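Local coordinates for protein fatty acyl CoA synthetase FADD13 (FATTY-ACYL-CoA SYNTHETASE) (Mycobacterium tuberculosis, PDB 3R44) that belongs to the fatty acyl-CoA synthetases of the AMP-binding (ANL) enzyme family, with a large N-terminal and a small C-terminal domain, at residues L63-G68 against S116-Y121; A88-A93 against P163-G168; D171-M176 against H190-V195; H184-V189 against K374-R379. One frame throughout, in Å; residues are numbered along the deposited sequence.

Interaction 1: residues L63-G68 against S116-Y121; sequences LGIAKG and SKVVIY
I65 and V118 come together because each turns a branch toward the other: I65 carries CG1 anti to its carbonyl carbon (chi1 -70°) and then folds CD1 round at the next torsion (chi2 -59°), while V118 holds CG2 on the side of its own backbone N. I65 CD1 consequently lies 3.7 Å from V118 CG2, and I65 CG1 is 3.9 Å from the same methyl, the two side chains crossing at a slant. The other branch of V118 serves a different partner: L63 CD1 approaches V118 CG1 to 4.1 Å, with the side chains nearly at right angles, and the valine thus has one methyl for each aliphatic neighbour.

K117 runs alongside I65 in the opposite sense. Its chain is extended up to the last torsion, which lets both K117 CB and K117 CD pass I65 CD1 at 4.0 Å before the chain bends. There K117 CE rests 3.6 Å from G64 O, a van der Waals contact through carbon. G64 itself, with its positive phi, ends helix 46-62 in a Schellman motif and turns the chain toward I65.

Beyond these groups, I65 also packs on V71 and A93, and L63 on D144 and I146, which places the contact on one side of the four-stranded parallel sheet that includes strand 118-121. Backbone bonds of K117 and V118 go to R70, T143 and A72. No hydrogen bond links 63-68 to 116-121, so the chemistry implies that the loop leaving the helix is seated on this strand by aliphatic packing.

Interaction 2: residues A88-A93 against P163-G168; sequences AAKLGA and PAVECG
V165 and K90 form the securely placed close-packed part of this contact, the isopropyl group lying against a backbone carbonyl: V165 CG2 is 3.4 Å and V165 CG1 3.6 Å from K90 O. The same CG2 touches the lysine stem, 3.9 Å from K90 CB, because V165 holds this methyl anti to its carbonyl carbon and CG1 anti to its N (chi1 175°).

Next along, C167 turns its sulfur toward G92, which has positive phi, ends helix 79-91 in a Schellman motif and has no side chain to stand in the way. C167 SG lies 3.3 Å from G92 CA in the conformer described, but the cysteine was modelled in two, so the closeness of the sulfur is uncertain.

Packing is looser around P163, which like L91 is partly exposed. Its ring crosses the lysine chain at about a right angle, P163 CD lying 4.0 Å from K90 CD, and L91 CD2 reaches P163 CB only at 4.2 Å. A164, the next residue, directs its CB away from 88-93 and is exposed, marking the solvent side.

The polar end of K90 leads elsewhere, to a salt bridge with E162 and a hydrogen bond with N50 OD1, with weaker bonds to N54 and G19. No hydrogen bond passes directly between 88-93 and 163-168. N17 ND2, from the histidine pocket, bonds both A89 O and C167 O instead, which implies that the loop and the helix end are joined by apolar packing plus this bridging amide.

Interaction 3: residues D171-M176 against H190-V195; sequences DNLFIM and HTHESV. With HIS (histidine), chain B.
H190 O is gripped by two consecutive amides, L173 N at 2.8 Å in the carbonyl plane and F174 N at 3.1 Å from 39° above it, which defines a classic beta bulge in the antiparallel hairpin. H190 N returns a bond to F174 O (2.8 Å). F174 and H190 point to the same face of the sheet, where H190 CB stands over the F174 ring, 3.7 Å from its centroid and 20° off the normal; the two rings themselves meet at an oblique tilt.

L173, with CG anti to the backbone N (chi1 177°), forks between two partners. Its CD1 sits over the H192 imidazole, 4.1 Å from the ring centroid, while its CD2 meets V195 CG2 at 3.7 Å. At the edge of that imidazole lies D171 O, which also takes a weak bond from H192 N. A water joins N172 O to H192 NE2, each bond 2.8 Å.

A second shell fixes these groups. T191 and S194 form a capping box: S194 N donates to T191 OG1 and T191 N to S194 OG, which is also hydrogen-bonded to H190 ND1. H190 NE2 bonds T318 O, and H192 ND1 bonds I18 N. At the helix start, E193 CB approaches O of the bound histidine.

The hairpin thus passes straight into helix 192-205, with helix 79-91 against L173 and H192, helix 223-235 against F174 and V195, and strand 94-97 beside N172 and I175.

Interaction 4: residues H184-V189 against K374-R379; sequences HPKGVV and KEYWNR
K374 N donates to V189 O at 3.0 Å, the first bond of a short, weakly bonded antiparallel pairing that makes 375-376 the outer strand of a three-stranded antiparallel sheet, with 186-191 in the middle. K374 NZ goes to N172 OD1 and D170 O. E375 O then accepts from V189 N, also at 3.0 Å, and E375 CG packs on V189 CG2.

Y376 projects to the face shared with V188, whose CG2 meets Y376 CE1 at the ring edge. Over the ring centre lies K186 CD, 3.8 Å from the centroid of Y376: K186 CG is anti to the carbonyl carbon (chi1 -58°) and the chain runs extended to CD. The bends at chi3 and chi4 come after it, and K186 CE is 3.7 Å from Y376 CE1. Y376 OH is hydrogen-bonded to E319.

W377 N makes a bond of 2.7 Å to G187 O, and W377 CB touches V189 CG2 at 3.7 Å, where strand pairing gives way to a type II turn from Y376 to R379. At the end of that turn R379, whose N bonds Y376 O and which precedes helix 380-385, extends across K186, the two side chains crossing at about a right angle: R379 CD is 4.0 Å from K186 CG, and R379 NH1 lies 3.6 Å from K186 CA.

How the interactions relate
Interactions 3 and 4 share strand 186-191 and one antiparallel sheet: M176 O and V188 N are 2.8 Å apart, and N172 OD1 is 2.8 Å from K374 NZ, both probable hydrogen bonds. Interaction 1 joins this group through a salt bridge, K67 NZ to D171 OD2 at 3.1 Å, and joins interaction 2 through G68 N and G92 O (2.7 Å). Interactions 2 and 3 meet by packing, with A89 CB 3.6 Å from L173 CD1. The histidine pocket lies nearest interaction 3, which supplies H192 and E193; the side chain of A89 in interaction 2 is about 9 Å from the ligand, and that of K374 in interaction 4 about 11 Å.

Interaction 1: residues L63-G68 against S116-Y121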
loop_
_atom_site.group_PDB
_atom_site.type_symbol
_atom_site.label_atom_id
_atom_site.label_comp_id
_atom_site.label_asym_id
_atom_site.label_seq_id
_atom_site.Cartn_x
_atom_site.Cartn_y
_atom_site.Cartn_z
ATOM N N LEU A 63 15.158 21.661 -15.303
ATOM C CA LEU A 63 14.462 20.872 -16.308
ATOM C C LEU A 63 13.091 21.413 -16.681
ATOM O O LEU A 63 12.447 20.899 -17.594
ATOM C CB LEU A 63 14.382 19.414 -15.856
ATOM C CG LEU A 63 15.707 18.701 -15.612
ATOM C CD1 LEU A 63 15.511 17.308 -14.946
ATOM C CD2 LEU A 63 16.488 18.565 -16.920
ATOM N N GLY A 64 12.665 22.506 -16.078
ATOM C CA GLY A 64 11.434 23.133 -16.529
ATOM C C GLY A 64 10.271 22.773 -15.638
ATOM O O GLY A 64 9.143 23.208 -15.885
ATOM N N ILE A 65 10.543 22.021 -14.576
ATOM C CA ILE A 65 9.465 21.655 -13.645
ATOM C C ILE A 65 9.002 22.876 -12.842
ATOM O O ILE A 65 9.801 23.625 -12.275
ATOM C CB ILE A 65 9.858 20.483 -12.696
ATOM C CG1 ILE A 65 9.981 19.163 -13.443
ATOM C CG2 ILE A 65 8.871 20.378 -11.475
ATOM C CD1 ILE A 65 8.725 18.670 -14.184
ATOM N N ALA A 66 7.702 23.110 -12.862
ATOM C CA ALA A 66 7.093 24.210 -12.151
ATOM C C ALA A 66 5.929 23.653 -11.382
ATOM O O ALA A 66 5.629 22.449 -11.446
ATOM C CB ALA A 66 6.624 25.311 -13.139
ATOM N N LYS A 67 5.269 24.529 -10.649
ATOM C CA LYS A 67 4.091 24.151 -9.865
ATOM C C LYS A 67 3.068 23.382 -10.699
ATOM O O LYS A 67 2.652 23.819 -11.775
ATOM C CB LYS A 67 3.421 25.397 -9.259
ATOM C CG LYS A 67 2.199 25.069 -8.406
ATOM C CD LYS A 67 1.548 26.351 -7.871
ATOM C CE LYS A 67 0.272 26.016 -7.084
ATOM N NZ LYS A 67 0.451 24.684 -6.493
ATOM N N GLY A 68 2.726 22.194 -10.232
ATOM C CA GLY A 68 1.677 21.371 -10.808
ATOM C C GLY A 68 2.223 20.339 -11.814
ATOM O O GLY A 68 1.528 19.359 -12.100
ATOM N N SER A 116 3.201 13.110 -17.333
ATOM C CA SER A 116 4.514 13.370 -16.747
ATOM C C SER A 116 5.380 14.094 -17.751
ATOM O O SER A 116 5.446 13.729 -18.944
ATOM C CB SER A 116 5.271 12.112 -16.326
ATOM O OG SER A 116 4.603 11.526 -15.212
ATOM N N LYS A 117 6.085 15.087 -17.240
ATOM C CA LYS A 117 6.994 15.895 -18.044
ATOM C C LYS A 117 8.422 15.377 -18.004
ATOM O O LYS A 117 9.155 15.462 -18.960
ATOM C CB LYS A 117 6.926 17.316 -17.495
ATOM C CG LYS A 117 7.678 18.372 -18.236
ATOM C CD LYS A 117 7.210 19.769 -17.732
ATOM C CE LYS A 117 7.991 20.887 -18.423
ATOM N NZ LYS A 117 7.912 20.805 -19.914
ATOM N N VAL A 118 8.836 14.864 -16.845
ATOM C CA VAL A 118 10.191 14.417 -16.623
ATOM C C VAL A 118 10.089 13.034 -16.062
ATOM O O VAL A 118 9.216 12.785 -15.235
ATOM C CB VAL A 118 10.910 15.363 -15.619
ATOM C CG1 VAL A 118 12.229 14.774 -15.106
ATOM C CG2 VAL A 118 11.145 16.760 -16.293
ATOM N N VAL A 119 10.950 12.146 -16.518
ATOM C CA VAL A 119 11.008 10.787 -15.997
ATOM C C VAL A 119 12.399 10.543 -15.446
ATOM O O VAL A 119 13.386 10.688 -16.173
ATOM C CB VAL A 119 10.660 9.760 -17.077
ATOM C CG1 VAL A 119 10.829 8.329 -16.534
ATOM C CG2 VAL A 119 9.182 10.061 -17.570
ATOM N N ILE A 120 12.469 10.237 -14.158
ATOM C CA ILE A 120 13.749 9.935 -13.509
ATOM C C ILE A 120 13.791 8.431 -13.224
ATOM O O ILE A 120 12.915 7.925 -12.504
ATOM C CB ILE A 120 13.964 10.766 -12.252
ATOM C CG1 ILE A 120 13.911 12.271 -12.582
ATOM C CG2 ILE A 120 15.351 10.409 -11.652
ATOM C CD1 ILE A 120 13.964 13.114 -11.425
ATOM N N TYR A 121 14.766 7.721 -13.800
ATOM C CA TYR A 121 14.804 6.281 -13.688
ATOM C C TYR A 121 16.109 5.694 -13.241
ATOM O O TYR A 121 17.223 6.180 -13.552
ATOM C CB TYR A 121 14.364 5.627 -14.986
ATOM C CG TYR A 121 15.296 5.841 -16.151
ATOM C CD1 TYR A 121 16.268 4.891 -16.489
ATOM C CD2 TYR A 121 15.218 6.991 -16.904
ATOM C CE1 TYR A 121 17.110 5.096 -17.569
ATOM C CE2 TYR A 121 16.062 7.211 -17.958
ATOM C CZ TYR A 121 16.990 6.274 -18.296
ATOM O OH TYR A 121 17.790 6.554 -19.395
#

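Interaction 2: residues A88-A93 against P163-G168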
loop_
_atom_site.group_PDB
_atom_site.type_symbol
_atom_site.label_atom_id
_atom_site.label_comp_id
_atom_site.label_asym_id
_atom_site.label_seq_id
_atom_site.Cartn_x
_atom_site.Cartn_y
_atom_site.Cartn_z
ATOM N N ALA A 88 10.482 18.013 -5.180
ATOM C CA ALA A 88 9.236 18.317 -5.909
ATOM C C ALA A 88 8.185 19.010 -5.019
ATOM O O ALA A 88 7.551 19.991 -5.474
ATOM C CB ALA A 88 8.619 17.029 -6.541
ATOM N N ALA A 89 8.014 18.507 -3.792
ATOM C CA ALA A 89 7.102 19.119 -2.801
ATOM C C ALA A 89 7.386 20.626 -2.585
ATOM O O ALA A 89 6.484 21.468 -2.621
ATOM C CB ALA A 89 7.139 18.333 -1.465
ATOM N N LYS A 90 8.658 20.982 -2.415
ATOM C CA LYS A 90 9.051 22.376 -2.221
ATOM C C LYS A 90 8.698 23.245 -3.419
ATOM O O LYS A 90 8.401 24.423 -3.245
ATOM C CB LYS A 90 10.545 22.496 -1.955
ATOM C CG LYS A 90 10.959 21.867 -0.593
ATOM C CD LYS A 90 12.494 21.982 -0.469
ATOM C CE LYS A 90 13.031 21.174 0.692
ATOM N NZ LYS A 90 13.306 22.100 1.727
ATOM N N LEU A 91 8.753 22.674 -4.622
ATOM C CA LEU A 91 8.385 23.382 -5.866
ATOM C C LEU A 91 6.917 23.414 -6.230
ATOM O O LEU A 91 6.521 24.154 -7.164
ATOM C CB LEU A 91 9.135 22.742 -7.057
ATOM C CG LEU A 91 10.657 22.789 -7.039
ATOM C CD1 LEU A 91 11.204 22.009 -8.222
ATOM C CD2 LEU A 91 11.152 24.221 -7.108
ATOM N N GLY A 92 6.087 22.653 -5.538
ATOM C CA GLY A 92 4.665 22.528 -5.864
ATOM C C GLY A 92 4.451 21.584 -7.046
ATOM O O GLY A 92 3.371 21.532 -7.644
ATOM N N ALA A 93 5.494 20.844 -7.376
ATOM C CA ALA A 93 5.441 19.759 -8.350
ATOM C C ALA A 93 4.812 18.474 -7.808
ATOM O O ALA A 93 4.625 18.281 -6.602
ATOM C CB ALA A 93 6.886 19.478 -9.015
ATOM N N PRO A 163 14.207 26.719 -2.122
ATOM C CA PRO A 163 13.312 27.433 -3.048
ATOM C C PRO A 163 12.274 28.322 -2.355
ATOM O O PRO A 163 11.882 28.061 -1.223
ATOM C CB PRO A 163 12.560 26.298 -3.773
ATOM C CG PRO A 163 13.386 25.045 -3.474
ATOM C CD PRO A 163 13.966 25.269 -2.143
ATOM N N ALA A 164 11.804 29.336 -3.056
ATOM C CA ALA A 164 10.651 30.084 -2.595
ATOM C C ALA A 164 9.518 29.059 -2.596
ATOM O O ALA A 164 9.143 28.520 -3.640
ATOM C CB ALA A 164 10.351 31.261 -3.549
ATOM N N VAL A 165 9.022 28.699 -1.430
ATOM C CA VAL A 165 7.974 27.692 -1.382
ATOM C C VAL A 165 6.691 28.469 -1.153
ATOM O O VAL A 165 6.578 29.204 -0.150
ATOM C CB VAL A 165 8.221 26.662 -0.244
ATOM C CG1 VAL A 165 7.069 25.683 -0.130
ATOM C CG2 VAL A 165 9.504 25.921 -0.455
ATOM N N GLU A 166 5.766 28.417 -2.096
ATOM C CA GLU A 166 4.518 29.238 -1.994
ATOM C C GLU A 166 3.290 28.419 -2.402
ATOM O O GLU A 166 2.328 28.925 -2.994
ATOM C CB GLU A 166 4.627 30.502 -2.824
ATOM C CG GLU A 166 4.812 30.283 -4.336
ATOM C CD GLU A 166 5.571 31.424 -5.021
ATOM O OE1 GLU A 166 6.555 31.963 -4.435
ATOM O OE2 GLU A 166 5.183 31.756 -6.164
ATOM N N CYS A 167 3.387 27.132 -2.114
ATOM C CA CYS A 167 2.348 26.183 -2.430
ATOM C C CYS A 167 2.247 25.215 -1.265
ATOM O O CYS A 167 3.154 25.125 -0.422
ATOM C CB CYS A 167 2.698 25.431 -3.680
ATOM S SG CYS A 167 4.281 24.733 -3.496
ATOM N N GLY A 168 1.107 24.565 -1.166
ATOM C CA GLY A 168 0.913 23.564 -0.144
ATOM C C GLY A 168 -0.550 23.349 0.100
ATOM O O GLY A 168 -1.362 23.635 -0.747
#

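Interaction 3: residues D171-M176 against H190-V195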
loop_
_atom_site.group_PDB
_atom_site.type_symbol
_atom_site.label_atom_id
_atom_site.label_comp_id
_atom_site.label_asym_id
_atom_site.label_seq_id
_atom_site.Cartn_x
_atom_site.Cartn_y
_atom_site.Cartn_z
ATOM N N ASP A 171 -2.910 21.841 -2.578
ATOM C CA ASP A 171 -2.161 21.634 -3.795
ATOM C C ASP A 171 -1.751 20.156 -4.017
ATOM O O ASP A 171 -1.325 19.466 -3.086
ATOM C CB ASP A 171 -0.931 22.544 -3.834
ATOM C CG ASP A 171 -1.309 24.012 -3.962
ATOM O OD1 ASP A 171 -2.431 24.299 -4.441
ATOM O OD2 ASP A 171 -0.476 24.844 -3.590
ATOM N N ASN A 172 -1.868 19.695 -5.260
ATOM C CA ASN A 172 -1.435 18.358 -5.591
ATOM C C ASN A 172 0.006 18.121 -5.261
ATOM O O ASN A 172 0.855 18.999 -5.493
ATOM C CB ASN A 172 -1.584 18.011 -7.055
ATOM C CG ASN A 172 -2.978 18.071 -7.526
ATOM O OD1 ASN A 172 -3.900 18.013 -6.719
ATOM N ND2 ASN A 172 -3.153 18.208 -8.856
ATOM N N LEU A 173 0.287 16.911 -4.792
ATOM C CA LEU A 173 1.622 16.501 -4.391
ATOM C C LEU A 173 2.078 15.200 -5.065
ATOM O O LEU A 173 3.253 15.049 -5.391
ATOM C CB LEU A 173 1.698 16.318 -2.852
ATOM C CG LEU A 173 3.027 15.813 -2.253
ATOM C CD1 LEU A 173 4.237 16.638 -2.748
ATOM C CD2 LEU A 173 3.038 15.738 -0.728
ATOM N N PHE A 174 1.225 14.199 -5.127
ATOM C CA PHE A 174 1.627 12.987 -5.845
ATOM C C PHE A 174 0.464 12.322 -6.512
ATOM O O PHE A 174 -0.698 12.541 -6.082
ATOM C CB PHE A 174 2.518 12.052 -5.017
ATOM C CG PHE A 174 1.834 11.329 -3.906
ATOM C CD1 PHE A 174 1.195 10.124 -4.156
ATOM C CD2 PHE A 174 1.910 11.777 -2.612
ATOM C CE1 PHE A 174 0.527 9.398 -3.120
ATOM C CE2 PHE A 174 1.287 11.060 -1.574
ATOM C CZ PHE A 174 0.610 9.860 -1.824
ATOM N N ILE A 175 0.774 11.510 -7.530
ATOM C CA ILE A 175 -0.220 10.646 -8.144
ATOM C C ILE A 175 0.308 9.235 -8.095
ATOM O O ILE A 175 1.391 8.959 -8.583
ATOM C CB ILE A 175 -0.518 11.003 -9.612
ATOM C CG1 ILE A 175 -0.912 12.457 -9.817
ATOM C CG2 ILE A 175 -1.660 10.143 -10.139
ATOM C CD1 ILE A 175 -0.717 12.993 -11.223
ATOM N N MET A 176 -0.455 8.363 -7.476
ATOM C CA MET A 176 -0.101 6.986 -7.386
ATOM C C MET A 176 -1.139 6.129 -8.081
ATOM O O MET A 176 -2.370 6.238 -7.838
ATOM C CB MET A 176 0.101 6.571 -5.905
ATOM C CG MET A 176 1.339 7.278 -5.206
ATOM S SD MET A 176 2.238 6.175 -4.077
ATOM C CE MET A 176 1.172 4.803 -4.158
ATOM N N HIS A 190 -2.956 12.675 -4.406
ATOM C CA HIS A 190 -2.819 13.170 -3.029
ATOM C C HIS A 190 -2.192 14.564 -2.991
ATOM O O HIS A 190 -1.505 14.975 -3.899
ATOM C CB HIS A 190 -2.062 12.170 -2.141
ATOM C CG HIS A 190 -2.903 11.001 -1.724
ATOM N ND1 HIS A 190 -3.893 11.107 -0.766
ATOM C CD2 HIS A 190 -2.995 9.738 -2.221
ATOM C CE1 HIS A 190 -4.537 9.962 -0.683
ATOM N NE2 HIS A 190 -4.006 9.108 -1.545
ATOM N N THR A 191 -2.430 15.254 -1.894
ATOM C CA THR A 191 -2.042 16.628 -1.706
ATOM C C THR A 191 -1.120 16.726 -0.472
ATOM O O THR A 191 -0.827 15.711 0.225
ATOM C CB THR A 191 -3.271 17.492 -1.448
ATOM O OG1 THR A 191 -3.922 17.003 -0.249
ATOM C CG2 THR A 191 -4.219 17.512 -2.713
ATOM N N HIS A 192 -0.558 17.921 -0.267
ATOM C CA HIS A 192 0.277 18.158 0.894
ATOM C C HIS A 192 -0.614 17.891 2.137
ATOM O O HIS A 192 -0.175 17.299 3.111
ATOM C CB HIS A 192 0.845 19.574 0.946
ATOM C CG HIS A 192 1.857 19.864 -0.123
ATOM N ND1 HIS A 192 3.218 19.913 0.113
ATOM C CD2 HIS A 192 1.708 19.960 -1.464
ATOM C CE1 HIS A 192 3.853 20.112 -1.032
ATOM N NE2 HIS A 192 2.957 20.190 -2.003
ATOM N N GLU A 193 -1.857 18.326 2.091
ATOM C CA GLU A 193 -2.778 18.137 3.202
ATOM C C GLU A 193 -3.065 16.678 3.477
ATOM O O GLU A 193 -3.074 16.285 4.631
ATOM C CB GLU A 193 -4.104 18.874 2.960
ATOM C CG GLU A 193 -5.241 18.498 3.920
ATOM C CD GLU A 193 -6.522 19.318 3.654
ATOM O OE1 GLU A 193 -7.224 19.016 2.670
ATOM O OE2 GLU A 193 -6.806 20.293 4.379
ATOM N N SER A 194 -3.350 15.883 2.436
ATOM C CA SER A 194 -3.680 14.465 2.683
ATOM C C SER A 194 -2.512 13.660 3.202
ATOM O O SER A 194 -2.638 12.826 4.059
ATOM C CB SER A 194 -4.452 13.861 1.465
ATOM O OG SER A 194 -3.646 13.773 0.280
ATOM N N VAL A 195 -1.332 13.951 2.682
ATOM C CA VAL A 195 -0.123 13.309 3.060
ATOM C C VAL A 195 0.214 13.666 4.513
ATOM O O VAL A 195 0.575 12.808 5.335
ATOM C CB VAL A 195 1.007 13.799 2.051
ATOM C CG1 VAL A 195 2.368 13.589 2.538
ATOM C CG2 VAL A 195 0.786 13.132 0.691
HETATM N N HIS B . -3.051 21.431 8.379
HETATM C CA HIS B . -2.000 21.518 7.337
HETATM C C HIS B . -2.354 20.634 6.161
HETATM O O HIS B . -2.497 21.028 5.001
HETATM C CB HIS B . -0.646 21.126 7.965
HETATM C CG HIS B . 0.411 20.724 6.990
HETATM N ND1 HIS B . 1.757 20.794 7.310
HETATM C CD2 HIS B . 0.345 20.246 5.714
HETATM C CE1 HIS B . 2.468 20.366 6.273
HETATM N NE2 HIS B . 1.636 20.018 5.301
HETATM O OXT HIS B . -2.512 19.433 6.363
HETATM O O HOH W 1 3.393 19.778 -4.704
#

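Interaction 4: residues H184-V189 against K374-R379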
loop_
_atom_site.group_PDB
_atom_site.type_symbol
_atom_site.label_atom_id
_atom_site.label_comp_id
_atom_site.label_asym_id
_atom_site.label_seq_id
_atom_site.Cartn_x
_atom_site.Cartn_y
_atom_site.Cartn_z
ATOM N N HIS A 184 -7.167 -0.859 -17.099
ATOM C CA HIS A 184 -6.175 0.220 -16.865
ATOM C C HIS A 184 -6.227 0.802 -15.437
ATOM O O HIS A 184 -7.314 0.961 -14.866
ATOM C CB HIS A 184 -6.388 1.393 -17.864
ATOM C CG HIS A 184 -6.167 1.027 -19.307
ATOM N ND1 HIS A 184 -7.116 1.244 -20.288
ATOM C CD2 HIS A 184 -5.092 0.490 -19.935
ATOM C CE1 HIS A 184 -6.640 0.838 -21.453
ATOM N NE2 HIS A 184 -5.414 0.379 -21.266
ATOM N N PRO A 185 -5.066 1.173 -14.872
ATOM C CA PRO A 185 -5.168 1.786 -13.543
ATOM C C PRO A 185 -5.825 3.217 -13.516
ATOM O O PRO A 185 -6.047 3.804 -14.573
ATOM C CB PRO A 185 -3.695 1.788 -13.065
ATOM C CG PRO A 185 -2.898 1.992 -14.309
ATOM C CD PRO A 185 -3.668 1.130 -15.341
ATOM N N LYS A 186 -6.208 3.713 -12.335
ATOM C CA LYS A 186 -6.567 5.117 -12.139
ATOM C C LYS A 186 -5.495 5.740 -11.287
ATOM O O LYS A 186 -4.934 5.097 -10.382
ATOM C CB LYS A 186 -7.880 5.306 -11.372
ATOM C CG LYS A 186 -9.081 4.686 -11.968
ATOM C CD LYS A 186 -10.253 4.811 -10.984
ATOM C CE LYS A 186 -10.200 3.720 -9.879
ATOM N NZ LYS A 186 -10.330 2.334 -10.425
ATOM N N GLY A 187 -5.228 7.010 -11.551
ATOM C CA GLY A 187 -4.262 7.745 -10.772
ATOM C C GLY A 187 -4.884 8.386 -9.598
ATOM O O GLY A 187 -5.800 9.210 -9.730
ATOM N N VAL A 188 -4.392 8.019 -8.430
ATOM C CA VAL A 188 -4.907 8.548 -7.172
ATOM C C VAL A 188 -4.120 9.827 -6.783
ATOM O O VAL A 188 -2.898 9.752 -6.589
ATOM C CB VAL A 188 -4.772 7.501 -6.076
ATOM C CG1 VAL A 188 -5.218 8.082 -4.711
ATOM C CG2 VAL A 188 -5.579 6.248 -6.438
ATOM N N VAL A 189 -4.786 10.991 -6.740
ATOM C CA VAL A 189 -4.128 12.274 -6.493
ATOM C C VAL A 189 -4.134 12.577 -5.004
ATOM O O VAL A 189 -5.199 12.684 -4.414
ATOM C CB VAL A 189 -4.800 13.464 -7.257
ATOM C CG1 VAL A 189 -4.028 14.793 -6.973
ATOM C CG2 VAL A 189 -4.893 13.111 -8.778
ATOM N N LYS A 374 -7.744 13.566 -3.198
ATOM C CA LYS A 374 -8.464 14.705 -3.730
ATOM C C LYS A 374 -9.407 14.277 -4.859
ATOM O O LYS A 374 -10.568 14.737 -4.953
ATOM C CB LYS A 374 -7.492 15.763 -4.263
ATOM C CG LYS A 374 -8.214 16.884 -5.034
ATOM C CD LYS A 374 -7.261 17.777 -5.836
ATOM C CE LYS A 374 -6.607 18.793 -4.982
ATOM N NZ LYS A 374 -5.838 19.800 -5.807
ATOM N N GLU A 375 -8.893 13.432 -5.737
ATOM C CA GLU A 375 -9.628 13.005 -6.914
ATOM C C GLU A 375 -8.855 11.870 -7.586
ATOM O O GLU A 375 -7.677 11.654 -7.286
ATOM C CB GLU A 375 -9.735 14.166 -7.880
ATOM C CG GLU A 375 -8.400 14.532 -8.522
ATOM C CD GLU A 375 -8.374 15.919 -9.159
ATOM O OE1 GLU A 375 -9.228 16.765 -8.841
ATOM O OE2 GLU A 375 -7.443 16.151 -9.963
ATOM N N TYR A 376 -9.510 11.163 -8.491
ATOM C CA TYR A 376 -8.780 10.352 -9.452
ATOM C C TYR A 376 -8.389 11.250 -10.617
ATOM O O TYR A 376 -9.196 12.047 -11.094
ATOM C CB TYR A 376 -9.646 9.201 -9.936
ATOM C CG TYR A 376 -9.995 8.165 -8.924
ATOM C CD1 TYR A 376 -9.007 7.322 -8.386
ATOM C CD2 TYR A 376 -11.336 7.984 -8.506
ATOM C CE1 TYR A 376 -9.339 6.362 -7.480
ATOM C CE2 TYR A 376 -11.665 7.010 -7.608
ATOM C CZ TYR A 376 -10.674 6.209 -7.104
ATOM O OH TYR A 376 -10.975 5.243 -6.198
ATOM N N TRP A 377 -7.127 11.165 -11.023
ATOM C CA TRP A 377 -6.574 12.077 -11.977
ATOM C C TRP A 377 -7.331 12.080 -13.313
ATOM O O TRP A 377 -7.476 11.026 -13.933
ATOM C CB TRP A 377 -5.107 11.717 -12.199
ATOM C CG TRP A 377 -4.378 12.590 -13.190
ATOM C CD1 TRP A 377 -3.968 12.213 -14.407
ATOM C CD2 TRP A 377 -3.891 13.937 -13.013
ATOM N NE1 TRP A 377 -3.334 13.227 -15.040
ATOM C CE2 TRP A 377 -3.228 14.289 -14.189
ATOM C CE3 TRP A 377 -3.952 14.866 -11.978
ATOM C CZ2 TRP A 377 -2.693 15.570 -14.403
ATOM C CZ3 TRP A 377 -3.390 16.124 -12.161
ATOM C CH2 TRP A 377 -2.758 16.464 -13.339
ATOM N N ASN A 378 -7.796 13.265 -13.725
ATOM C CA ASN A 378 -8.581 13.453 -14.967
ATOM C C ASN A 378 -9.759 12.508 -15.100
ATOM O O ASN A 378 -10.189 12.193 -16.216
ATOM C CB ASN A 378 -7.651 13.386 -16.170
ATOM C CG ASN A 378 -6.680 14.518 -16.175
ATOM O OD1 ASN A 378 -6.883 15.494 -15.474
ATOM N ND2 ASN A 378 -5.619 14.389 -16.920
ATOM N N ARG A 379 -10.289 12.084 -13.951
ATOM C CA ARG A 379 -11.483 11.253 -13.860
ATOM C C ARG A 379 -12.533 11.803 -12.894
ATOM O O ARG A 379 -12.789 11.182 -11.854
ATOM C CB ARG A 379 -11.119 9.803 -13.542
ATOM C CG ARG A 379 -10.286 9.190 -14.661
ATOM C CD ARG A 379 -9.970 7.738 -14.436
ATOM N NE ARG A 379 -9.524 7.109 -15.702
ATOM C CZ ARG A 379 -8.265 6.808 -16.007
ATOM N NH1 ARG A 379 -7.306 6.988 -15.133
ATOM N NH2 ARG A 379 -7.952 6.305 -17.189
#